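Local atomic coordinates of alpha-galactosidase (Lactobacillus brevis, PDB entry 3MI6), a protein that probably hydrolyses terminal, non-reducing alpha-D-galactose residues from alpha-D-galactosides as a glycoside hydrolase of family 36. Residues T588-R593 with L616-K621; G600-E605 with A624-Y629; S577-P580 with R586-S589; V353-R358 with L606-M611. All coordinates share one frame; numbering follows the deposited sequence.

Contact 1 (T588-R593 with L616-K621); sequences TSLKTR and LDQVKK
Leu590 and Gln618 both carry CG anti to the backbone N (chi1 175° and -165°), which sends the two side chains at each other from opposite directions across the gap between helices 590-597 and 613-628. These helices follow the seventh and eighth strands of the family's (beta/alpha)8 barrel, so the contact joins neighbours on its outer layer. The closest approach is made by one methyl branch: Leu590 CD2 lies 3.5 Å from Gln618 CD, while Leu590 CB and CG run past the amide oxygen. The same methyl also meets the buried Val619, whose CG2 is 4.1 Å from Leu590 CD2. Leucine suits this place because a single branched methyl, CD2, can lie against the glutamine amide and still meet Val619. The extended chain of Gln618 carries its amide to the first turn of the opposing helix, where backbone N-H groups have no preceding turn to bond to. A water fills the last step, accepting from Lys591 N at 3.1 Å and donating to Gln618 OE1 at 2.7 Å. An alanine in place of Gln618 would probably strand this water without its acceptor and strip cover from Leu590. Beyond the water bridge, Leu590 O receives a bond from Gln622 NE2, and Lys591 NZ reaches Thr729 O. Ser589 caps the helix, its OG taking the N-H of Thr592 at 3.0 Å.

Contact 2 (G600-E605 with A624-Y629); sequences GDLGYE and AFYKCY
Leu602, in a short, weakly bonded barrel strand, faces Tyr626 near the end of helix 613-628, with their CA atoms 7.8 Å apart. Before it, Gly600 holds an extended backbone (phi 172°, psi -147°) well suited to glycine, and its carbonyl is presented to the helix. The Tyr626 hydroxyl uses both its abilities here. It donates to Gly600 O at 2.6 Å, in the carbonyl plane and on a lone pair, and accepts a nearly straight hydrogen bond from Leu602 N at 3.3 Å (169° at the hydrogen). Gln634 NE2 is a further partner of this buried oxygen. Along the ring the contact is apolar: Leu602 CB sits over the centre of one face, 3.5 Å from the centroid, in a CH-pi contact, and Leu602 CD2 reaches back to Tyr626 CG at 3.6 Å. A phenylalanine in place of Tyr626 would keep the face but would probably leave Gly600 O and Leu602 N without their shared mate. Strand 601-604 is the eighth of the (beta/alpha)8 barrel and helix 613-628 follows it; the strand bonds to strand 572-576 through Asp601 and Gly603 and to strand 333-335 through Tyr604, while Phe625 on the helix and Tyr629 just past its end pack against strands 663-670 and 728-736.

Contact 3 (S577-P580 with R586-S589); sequences SAVP and RITS
Val579 and Pro580 meet Ile587 through apolar surfaces, and these carry most of the contact. The Val579 and Ile587 side chains cross at about a right angle, with Val579 CG1 at 3.9 Å from Ile587 CG2. The other valine branch turns to the backbone: Val579 CG2 lies against the main chain where Ile587 joins Thr588, its nearest atom there being Thr588 N at 3.3 Å. Because Ile587 has CG1 beside its backbone N (chi1 -61°) and CG2 anti to it, its two branches divide the work, CG2 meeting the valine while CG1 lies 3.8 Å from Pro580 CB. Beta-branched residues suit such a place, since they set two carbon branches on CB, close to the backbone.

Polar contact across the pair is slight. No conventional hydrogen bond joins the two segments; instead Pro580 CA approaches Arg586 O at 3.3 Å as a CA-H...O contact with an angle of 134° at the hydrogen. The peptide bond before Pro580 is cis, a form that proline tolerates far better than other residues, and it bends the chain here.

Ionic bonds hold the far end of Arg586, whose side chain leaves in the other direction. Its NE forms a salt bridge with Asp726 of the second subunit and its NH1 with Asp552 and Glu555, so one guanidinium ties the loop both to its own barrel and to the neighbour. Ile587 likewise packs on Ser724 of that subunit. The arrangement is a beta-alpha loop of the (beta/alpha)8 barrel, folded back on itself between strand 572-576 and helix 590-597.

Contact 4 (V353-R358 with L606-M611); sequences VNQAKR and LDITKM
Ile608 brings the largest surface to this contact, reaching from the loop after the last barrel strand to helix 346-358. Its CG1 stands between the backbone N and the carbonyl carbon (chi1 54°), and the extended arm beyond carries CD1 to the helix backbone, 3.7 Å from Ala356 CA. Gln355 is met on its aliphatic part, its CG 3.8 Å from Ile608 CD1, the two side chains crossing obliquely. With CG anti to the backbone N (chi1 176°), this methylene lies against the isoleucine, and the bend at chi2 carries the amide off that line, a division that suits a residue at the partly exposed margin of a buried patch. Ala356, the third member, is small enough for the methyl end of Ile608 to come down on the helix itself; its CB is 4.1 Å from Ile608 CD1. In the (beta/alpha)8 barrel, helix 346-358 follows the first strand, 333-335, and the loop 606-611 follows the eighth, 601-604, so the contact lies where the barrel closes. Ile334 of the first strand touches both Ala356 and Ile608. The loop is shaped by its own bonds: Asp607 is the centre of an inverse gamma turn, and its OD1 accepts from Thr609 OG1 at 2.8 Å, on the syn side but 35° out of the carboxylate plane. Thr609 in turn packs on Thr351 and Ile352, and Leu616 of helix 613-628 lies against Gln355.

Contacts 2 and 4 are buried, whereas contacts 1 and 3 are only partly so. Contacts 1 and 2 share helix 613-628 and meet where Val619 CG1 packs on Tyr604 CE1, 3.8 Å away; contact 4 reaches the same helix through Leu616. Contact 3 shares Thr588 and Ser589 with contact 1 and touches contact 4 through Leu606. The chemistry follows position: in contact 2 a tyrosine hydroxyl satisfies buried backbone groups, contact 4 joins helix and loop mainly through aliphatic carbon, with no hydrogen bond between them, and contact 1 admits a bridging water. Of the four, contact 3 alone is touched by another subunit, and its strong polar bonds point outward from the pair.

Contact 1 (T588-R593 with L616-K621)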
# COMPACT_ATOMS: atom_id res chain seq x y z
N THR D 588 -0.72 -12.75 -32.77
CA THR D 588 0.50 -13.11 -32.07
C THR D 588 1.43 -13.87 -32.99
O THR D 588 0.98 -14.58 -33.87
CB THR D 588 0.13 -14.00 -30.88
OG1 THR D 588 -0.21 -13.17 -29.75
CG2 THR D 588 1.29 -14.88 -30.52
N SER D 589 2.74 -13.75 -32.82
CA SER D 589 3.63 -14.52 -33.69
C SER D 589 3.41 -16.02 -33.52
O SER D 589 2.98 -16.47 -32.46
CB SER D 589 5.09 -14.19 -33.40
OG SER D 589 5.42 -14.58 -32.08
N LEU D 590 3.72 -16.80 -34.54
CA LEU D 590 3.66 -18.25 -34.36
C LEU D 590 4.72 -18.72 -33.35
O LEU D 590 4.53 -19.71 -32.65
CB LEU D 590 3.80 -18.95 -35.70
CG LEU D 590 3.88 -20.47 -35.75
CD1 LEU D 590 2.68 -21.12 -35.09
CD2 LEU D 590 3.97 -20.86 -37.21
N LYS D 591 5.84 -18.00 -33.28
CA LYS D 591 6.91 -18.32 -32.33
C LYS D 591 6.44 -18.21 -30.88
O LYS D 591 6.77 -19.04 -30.05
CB LYS D 591 8.12 -17.41 -32.58
CG LYS D 591 9.26 -17.58 -31.59
CD LYS D 591 10.20 -16.37 -31.60
CE LYS D 591 11.41 -16.63 -30.69
NZ LYS D 591 12.31 -15.43 -30.49
N THR D 592 5.66 -17.19 -30.58
CA THR D 592 5.21 -17.00 -29.21
C THR D 592 4.12 -18.01 -28.81
O THR D 592 4.23 -18.64 -27.76
CB THR D 592 4.73 -15.56 -28.97
OG1 THR D 592 5.81 -14.65 -29.24
CG2 THR D 592 4.26 -15.38 -27.54
N ARG D 593 3.09 -18.16 -29.65
CA ARG D 593 2.06 -19.19 -29.44
C ARG D 593 2.70 -20.54 -29.17
O ARG D 593 2.30 -21.26 -28.25
CB ARG D 593 1.07 -19.29 -30.61
CG ARG D 593 0.52 -17.97 -31.05
CD ARG D 593 -0.72 -18.08 -31.90
NE ARG D 593 -0.57 -18.81 -33.16
CZ ARG D 593 -0.18 -18.29 -34.32
NH1 ARG D 593 0.15 -17.01 -34.41
NH2 ARG D 593 -0.11 -19.05 -35.40
N LEU D 616 4.33 -24.04 -42.29
CA LEU D 616 4.46 -25.48 -42.08
C LEU D 616 5.85 -25.86 -41.55
O LEU D 616 5.95 -26.61 -40.59
CB LEU D 616 4.16 -26.24 -43.38
CG LEU D 616 2.88 -27.08 -43.49
CD1 LEU D 616 1.80 -26.60 -42.52
CD2 LEU D 616 2.36 -27.10 -44.92
N ASP D 617 6.90 -25.32 -42.15
CA ASP D 617 8.25 -25.63 -41.71
C ASP D 617 8.52 -25.17 -40.29
O ASP D 617 9.24 -25.82 -39.52
CB ASP D 617 9.30 -25.03 -42.65
CG ASP D 617 10.71 -25.30 -42.17
OD1 ASP D 617 11.15 -26.47 -42.25
OD2 ASP D 617 11.38 -24.34 -41.72
N GLN D 618 7.94 -24.02 -39.93
CA GLN D 618 8.08 -23.48 -38.59
C GLN D 618 7.48 -24.45 -37.59
O GLN D 618 8.07 -24.77 -36.55
CB GLN D 618 7.38 -22.13 -38.52
CG GLN D 618 7.73 -21.30 -37.31
CD GLN D 618 7.31 -19.84 -37.46
OE1 GLN D 618 7.41 -19.06 -36.52
NE2 GLN D 618 6.84 -19.48 -38.66
N VAL D 619 6.29 -24.95 -37.92
CA VAL D 619 5.60 -25.89 -37.06
C VAL D 619 6.38 -27.19 -36.92
O VAL D 619 6.59 -27.67 -35.82
CB VAL D 619 4.20 -26.17 -37.57
CG1 VAL D 619 3.57 -27.27 -36.76
CG2 VAL D 619 3.38 -24.91 -37.48
N LYS D 620 6.80 -27.76 -38.05
CA LYS D 620 7.61 -28.97 -38.04
C LYS D 620 8.78 -28.82 -37.07
O LYS D 620 9.17 -29.78 -36.41
CB LYS D 620 8.15 -29.25 -39.46
CG LYS D 620 8.81 -30.61 -39.68
CD LYS D 620 8.97 -30.83 -41.19
CE LYS D 620 9.18 -32.30 -41.57
NZ LYS D 620 10.62 -32.72 -41.47
N LYS D 621 9.32 -27.61 -36.97
CA LYS D 621 10.50 -27.41 -36.14
C LYS D 621 10.13 -27.27 -34.68
O LYS D 621 10.84 -27.79 -33.81
CB LYS D 621 11.36 -26.23 -36.63
CG LYS D 621 11.96 -26.46 -38.01
CD LYS D 621 13.03 -25.43 -38.35
CE LYS D 621 13.66 -25.75 -39.70
NZ LYS D 621 14.80 -24.85 -40.03
O HOH W 1 6.91 -16.47 -35.80

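Contact 2 (G600-E605 with A624-Y629)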
# COMPACT_ATOMS: atom_id res chain seq x y z
N GLY D 600 3.77 -27.22 -21.05
CA GLY D 600 2.61 -28.01 -20.75
C GLY D 600 2.63 -29.14 -21.74
O GLY D 600 3.69 -29.59 -22.17
N ASP D 601 1.45 -29.57 -22.15
CA ASP D 601 1.33 -30.66 -23.09
C ASP D 601 0.92 -30.12 -24.46
O ASP D 601 -0.27 -29.88 -24.73
CB ASP D 601 0.35 -31.71 -22.54
CG ASP D 601 0.75 -32.17 -21.14
OD1 ASP D 601 1.97 -32.26 -20.88
OD2 ASP D 601 -0.13 -32.43 -20.29
N LEU D 602 1.93 -29.94 -25.31
CA LEU D 602 1.80 -29.29 -26.61
C LEU D 602 0.82 -30.00 -27.53
O LEU D 602 0.74 -31.23 -27.54
CB LEU D 602 3.18 -29.16 -27.30
CG LEU D 602 3.21 -28.45 -28.65
CD1 LEU D 602 2.77 -27.01 -28.48
CD2 LEU D 602 4.58 -28.52 -29.30
N GLY D 603 0.08 -29.21 -28.30
CA GLY D 603 -0.98 -29.70 -29.16
C GLY D 603 -1.28 -28.63 -30.18
O GLY D 603 -0.90 -27.48 -29.98
N TYR D 604 -1.91 -29.00 -31.28
CA TYR D 604 -2.22 -28.04 -32.33
C TYR D 604 -3.69 -28.07 -32.64
O TYR D 604 -4.29 -29.13 -32.71
CB TYR D 604 -1.38 -28.28 -33.58
CG TYR D 604 0.05 -27.91 -33.37
CD1 TYR D 604 0.54 -26.68 -33.79
CD2 TYR D 604 0.90 -28.76 -32.69
CE1 TYR D 604 1.87 -26.31 -33.55
CE2 TYR D 604 2.22 -28.42 -32.45
CZ TYR D 604 2.70 -27.19 -32.88
OH TYR D 604 4.00 -26.85 -32.64
N GLU D 605 -4.28 -26.89 -32.80
CA GLU D 605 -5.72 -26.78 -32.97
C GLU D 605 -6.03 -25.82 -34.10
O GLU D 605 -6.88 -24.94 -33.97
CB GLU D 605 -6.38 -26.32 -31.66
CG GLU D 605 -7.87 -26.63 -31.58
CD GLU D 605 -8.43 -26.52 -30.16
OE1 GLU D 605 -7.72 -26.88 -29.19
OE2 GLU D 605 -9.59 -26.10 -30.01
N ALA D 624 9.76 -30.90 -33.51
CA ALA D 624 11.06 -31.56 -33.31
C ALA D 624 11.73 -31.00 -32.06
O ALA D 624 12.32 -31.73 -31.27
CB ALA D 624 11.94 -31.37 -34.50
N PHE D 625 11.62 -29.69 -31.89
CA PHE D 625 12.17 -29.06 -30.72
C PHE D 625 11.48 -29.57 -29.46
O PHE D 625 12.14 -29.94 -28.49
CB PHE D 625 12.02 -27.54 -30.80
CG PHE D 625 12.55 -26.82 -29.59
CD1 PHE D 625 13.91 -26.80 -29.33
CD2 PHE D 625 11.69 -26.18 -28.72
CE1 PHE D 625 14.40 -26.15 -28.23
CE2 PHE D 625 12.18 -25.51 -27.62
CZ PHE D 625 13.53 -25.50 -27.37
N TYR D 626 10.15 -29.57 -29.48
CA TYR D 626 9.40 -29.97 -28.31
C TYR D 626 9.68 -31.41 -27.95
O TYR D 626 9.85 -31.74 -26.76
CB TYR D 626 7.91 -29.77 -28.53
CG TYR D 626 7.07 -30.13 -27.33
CD1 TYR D 626 6.98 -29.26 -26.25
CD2 TYR D 626 6.36 -31.33 -27.28
CE1 TYR D 626 6.20 -29.58 -25.14
CE2 TYR D 626 5.59 -31.66 -26.17
CZ TYR D 626 5.51 -30.79 -25.11
OH TYR D 626 4.73 -31.10 -24.02
N LYS D 627 9.73 -32.27 -28.97
CA LYS D 627 10.00 -33.70 -28.76
C LYS D 627 11.38 -33.93 -28.14
O LYS D 627 11.53 -34.74 -27.22
CB LYS D 627 9.89 -34.47 -30.08
CG LYS D 627 8.48 -34.65 -30.65
CD LYS D 627 8.56 -35.45 -31.95
CE LYS D 627 7.19 -35.83 -32.46
NZ LYS D 627 7.28 -36.73 -33.66
N CYS D 628 12.38 -33.21 -28.65
CA CYS D 628 13.77 -33.28 -28.18
C CYS D 628 13.80 -33.03 -26.68
O CYS D 628 14.55 -33.66 -25.96
CB CYS D 628 14.62 -32.24 -28.93
SG CYS D 628 16.48 -32.28 -28.80
N TYR D 629 12.96 -32.12 -26.21
CA TYR D 629 13.04 -31.72 -24.82
C TYR D 629 11.74 -32.00 -24.09
O TYR D 629 11.37 -31.28 -23.16
CB TYR D 629 13.38 -30.22 -24.72
CG TYR D 629 14.78 -29.86 -25.17
CD1 TYR D 629 15.87 -30.05 -24.34
CD2 TYR D 629 15.00 -29.30 -26.42
CE1 TYR D 629 17.15 -29.72 -24.73
CE2 TYR D 629 16.28 -28.97 -26.83
CZ TYR D 629 17.35 -29.18 -25.98
OH TYR D 629 18.63 -28.85 -26.37

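Contact 3 (S577-P580 with R586-S589)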
# COMPACT_ATOMS: atom_id res chain seq x y z
N SER D 577 -2.85 -22.14 -31.41
CA SER D 577 -4.08 -21.88 -32.16
C SER D 577 -3.92 -20.84 -33.26
O SER D 577 -2.86 -20.26 -33.45
CB SER D 577 -5.21 -21.47 -31.22
OG SER D 577 -4.98 -20.19 -30.69
N ALA D 578 -4.99 -20.64 -34.02
CA ALA D 578 -4.93 -19.72 -35.15
C ALA D 578 -5.10 -18.27 -34.72
O ALA D 578 -5.56 -17.98 -33.61
CB ALA D 578 -5.97 -20.10 -36.20
N VAL D 579 -4.76 -17.36 -35.62
CA VAL D 579 -4.68 -15.94 -35.32
C VAL D 579 -5.30 -15.14 -36.49
O VAL D 579 -5.19 -15.56 -37.65
CB VAL D 579 -3.18 -15.62 -35.04
CG1 VAL D 579 -2.51 -14.90 -36.21
CG2 VAL D 579 -3.01 -14.89 -33.71
N PRO D 580 -6.03 -14.05 -36.21
CA PRO D 580 -6.42 -13.45 -34.92
C PRO D 580 -7.35 -14.36 -34.13
O PRO D 580 -8.39 -14.75 -34.63
CB PRO D 580 -7.20 -12.19 -35.33
CG PRO D 580 -7.66 -12.45 -36.70
CD PRO D 580 -6.59 -13.29 -37.34
N ARG D 586 -6.82 -11.06 -30.58
CA ARG D 586 -5.40 -10.74 -30.54
C ARG D 586 -4.65 -11.47 -31.67
O ARG D 586 -5.05 -12.55 -32.09
CB ARG D 586 -4.81 -11.09 -29.17
CG ARG D 586 -3.31 -11.07 -29.10
CD ARG D 586 -2.81 -10.81 -27.69
NE ARG D 586 -3.58 -9.75 -27.04
CZ ARG D 586 -4.35 -9.93 -25.96
NH1 ARG D 586 -4.47 -11.12 -25.37
NH2 ARG D 586 -5.01 -8.89 -25.45
N ILE D 587 -3.59 -10.85 -32.17
CA ILE D 587 -2.73 -11.48 -33.17
C ILE D 587 -1.39 -11.64 -32.50
O ILE D 587 -0.96 -10.75 -31.77
CB ILE D 587 -2.52 -10.60 -34.43
CG1 ILE D 587 -3.84 -10.32 -35.15
CG2 ILE D 587 -1.52 -11.26 -35.40
CD1 ILE D 587 -3.69 -9.42 -36.38
N THR D 588 -0.72 -12.75 -32.77
CA THR D 588 0.50 -13.11 -32.07
C THR D 588 1.43 -13.87 -32.99
O THR D 588 0.98 -14.58 -33.87
CB THR D 588 0.13 -14.00 -30.88
OG1 THR D 588 -0.21 -13.17 -29.75
CG2 THR D 588 1.29 -14.88 -30.52
N SER D 589 2.74 -13.75 -32.82
CA SER D 589 3.63 -14.52 -33.69
C SER D 589 3.41 -16.02 -33.52
O SER D 589 2.98 -16.47 -32.46
CB SER D 589 5.09 -14.19 -33.40
OG SER D 589 5.42 -14.58 -32.08

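Contact 4 (V353-R358 with L606-M611)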
# COMPACT_ATOMS: atom_id res chain seq x y z
N VAL D 353 -5.12 -35.22 -41.19
CA VAL D 353 -4.34 -36.34 -40.67
C VAL D 353 -3.05 -36.57 -41.46
O VAL D 353 -2.01 -36.89 -40.88
CB VAL D 353 -5.19 -37.64 -40.62
CG1 VAL D 353 -4.30 -38.86 -40.57
CG2 VAL D 353 -6.13 -37.61 -39.43
N ASN D 354 -3.11 -36.39 -42.78
CA ASN D 354 -1.97 -36.63 -43.67
C ASN D 354 -0.90 -35.57 -43.55
O ASN D 354 0.29 -35.89 -43.46
CB ASN D 354 -2.43 -36.74 -45.12
CG ASN D 354 -2.80 -38.16 -45.50
OD1 ASN D 354 -3.60 -38.38 -46.41
ND2 ASN D 354 -2.21 -39.13 -44.81
N GLN D 355 -1.33 -34.31 -43.59
CA GLN D 355 -0.43 -33.20 -43.35
C GLN D 355 0.14 -33.28 -41.94
O GLN D 355 1.33 -33.05 -41.74
CB GLN D 355 -1.16 -31.87 -43.53
CG GLN D 355 -0.31 -30.64 -43.20
CD GLN D 355 0.80 -30.42 -44.20
OE1 GLN D 355 0.68 -29.60 -45.11
NE2 GLN D 355 1.89 -31.16 -44.05
N ALA D 356 -0.71 -33.62 -40.97
CA ALA D 356 -0.28 -33.69 -39.58
C ALA D 356 0.94 -34.58 -39.44
O ALA D 356 1.89 -34.23 -38.74
CB ALA D 356 -1.40 -34.20 -38.73
N LYS D 357 0.89 -35.72 -40.11
CA LYS D 357 1.96 -36.72 -40.06
C LYS D 357 3.29 -36.17 -40.59
O LYS D 357 4.33 -36.38 -39.97
CB LYS D 357 1.51 -37.96 -40.85
CG LYS D 357 2.63 -38.89 -41.32
CD LYS D 357 3.04 -39.92 -40.28
CE LYS D 357 3.82 -41.07 -40.95
NZ LYS D 357 4.47 -42.00 -39.96
N ARG D 358 3.26 -35.48 -41.72
CA ARG D 358 4.48 -34.97 -42.33
C ARG D 358 5.15 -33.95 -41.43
O ARG D 358 6.32 -33.64 -41.59
CB ARG D 358 4.22 -34.36 -43.71
CG ARG D 358 3.73 -35.36 -44.75
CD ARG D 358 3.25 -34.69 -46.03
NE ARG D 358 2.11 -35.39 -46.61
CZ ARG D 358 1.06 -34.78 -47.17
NH1 ARG D 358 1.01 -33.45 -47.24
NH2 ARG D 358 0.06 -35.51 -47.67
N LEU D 606 -5.30 -25.96 -35.21
CA LEU D 606 -5.49 -25.10 -36.36
C LEU D 606 -5.50 -25.87 -37.68
O LEU D 606 -4.96 -26.96 -37.77
CB LEU D 606 -4.47 -23.96 -36.39
CG LEU D 606 -3.00 -24.05 -36.83
CD1 LEU D 606 -2.36 -22.74 -36.48
CD2 LEU D 606 -2.28 -25.16 -36.15
N ASP D 607 -6.14 -25.28 -38.69
CA ASP D 607 -6.24 -25.93 -39.98
C ASP D 607 -4.92 -25.84 -40.71
O ASP D 607 -4.69 -24.90 -41.47
CB ASP D 607 -7.33 -25.27 -40.81
CG ASP D 607 -7.70 -26.08 -42.02
OD1 ASP D 607 -7.00 -27.09 -42.26
OD2 ASP D 607 -8.68 -25.73 -42.70
N ILE D 608 -4.04 -26.81 -40.47
CA ILE D 608 -2.71 -26.79 -41.07
C ILE D 608 -2.73 -27.06 -42.58
O ILE D 608 -1.73 -26.82 -43.26
CB ILE D 608 -1.76 -27.79 -40.38
CG1 ILE D 608 -2.37 -29.19 -40.36
CG2 ILE D 608 -1.48 -27.36 -38.96
CD1 ILE D 608 -1.53 -30.18 -39.64
N THR D 609 -3.86 -27.53 -43.10
CA THR D 609 -4.05 -27.64 -44.54
C THR D 609 -4.11 -26.25 -45.21
O THR D 609 -3.89 -26.13 -46.41
CB THR D 609 -5.32 -28.47 -44.92
OG1 THR D 609 -6.47 -27.62 -44.98
CG2 THR D 609 -5.56 -29.60 -43.92
N LYS D 610 -4.39 -25.22 -44.41
CA LYS D 610 -4.49 -23.83 -44.89
C LYS D 610 -3.25 -22.99 -44.57
O LYS D 610 -3.36 -21.78 -44.35
CB LYS D 610 -5.71 -23.13 -44.27
CG LYS D 610 -7.05 -23.50 -44.87
CD LYS D 610 -8.14 -22.50 -44.44
CE LYS D 610 -9.56 -22.97 -44.81
NZ LYS D 610 -9.75 -23.24 -46.27
N MSE D 611 -2.08 -23.61 -44.55
CA MSE D 611 -0.86 -22.91 -44.16
C MSE D 611 0.16 -22.85 -45.29
O MSE D 611 0.30 -23.80 -46.06
CB MSE D 611 -0.21 -23.61 -42.97
CG MSE D 611 -0.78 -23.22 -41.61
SE MSE D 611 0.21 -24.12 -40.18
CE MSE D 611 0.13 -22.70 -38.82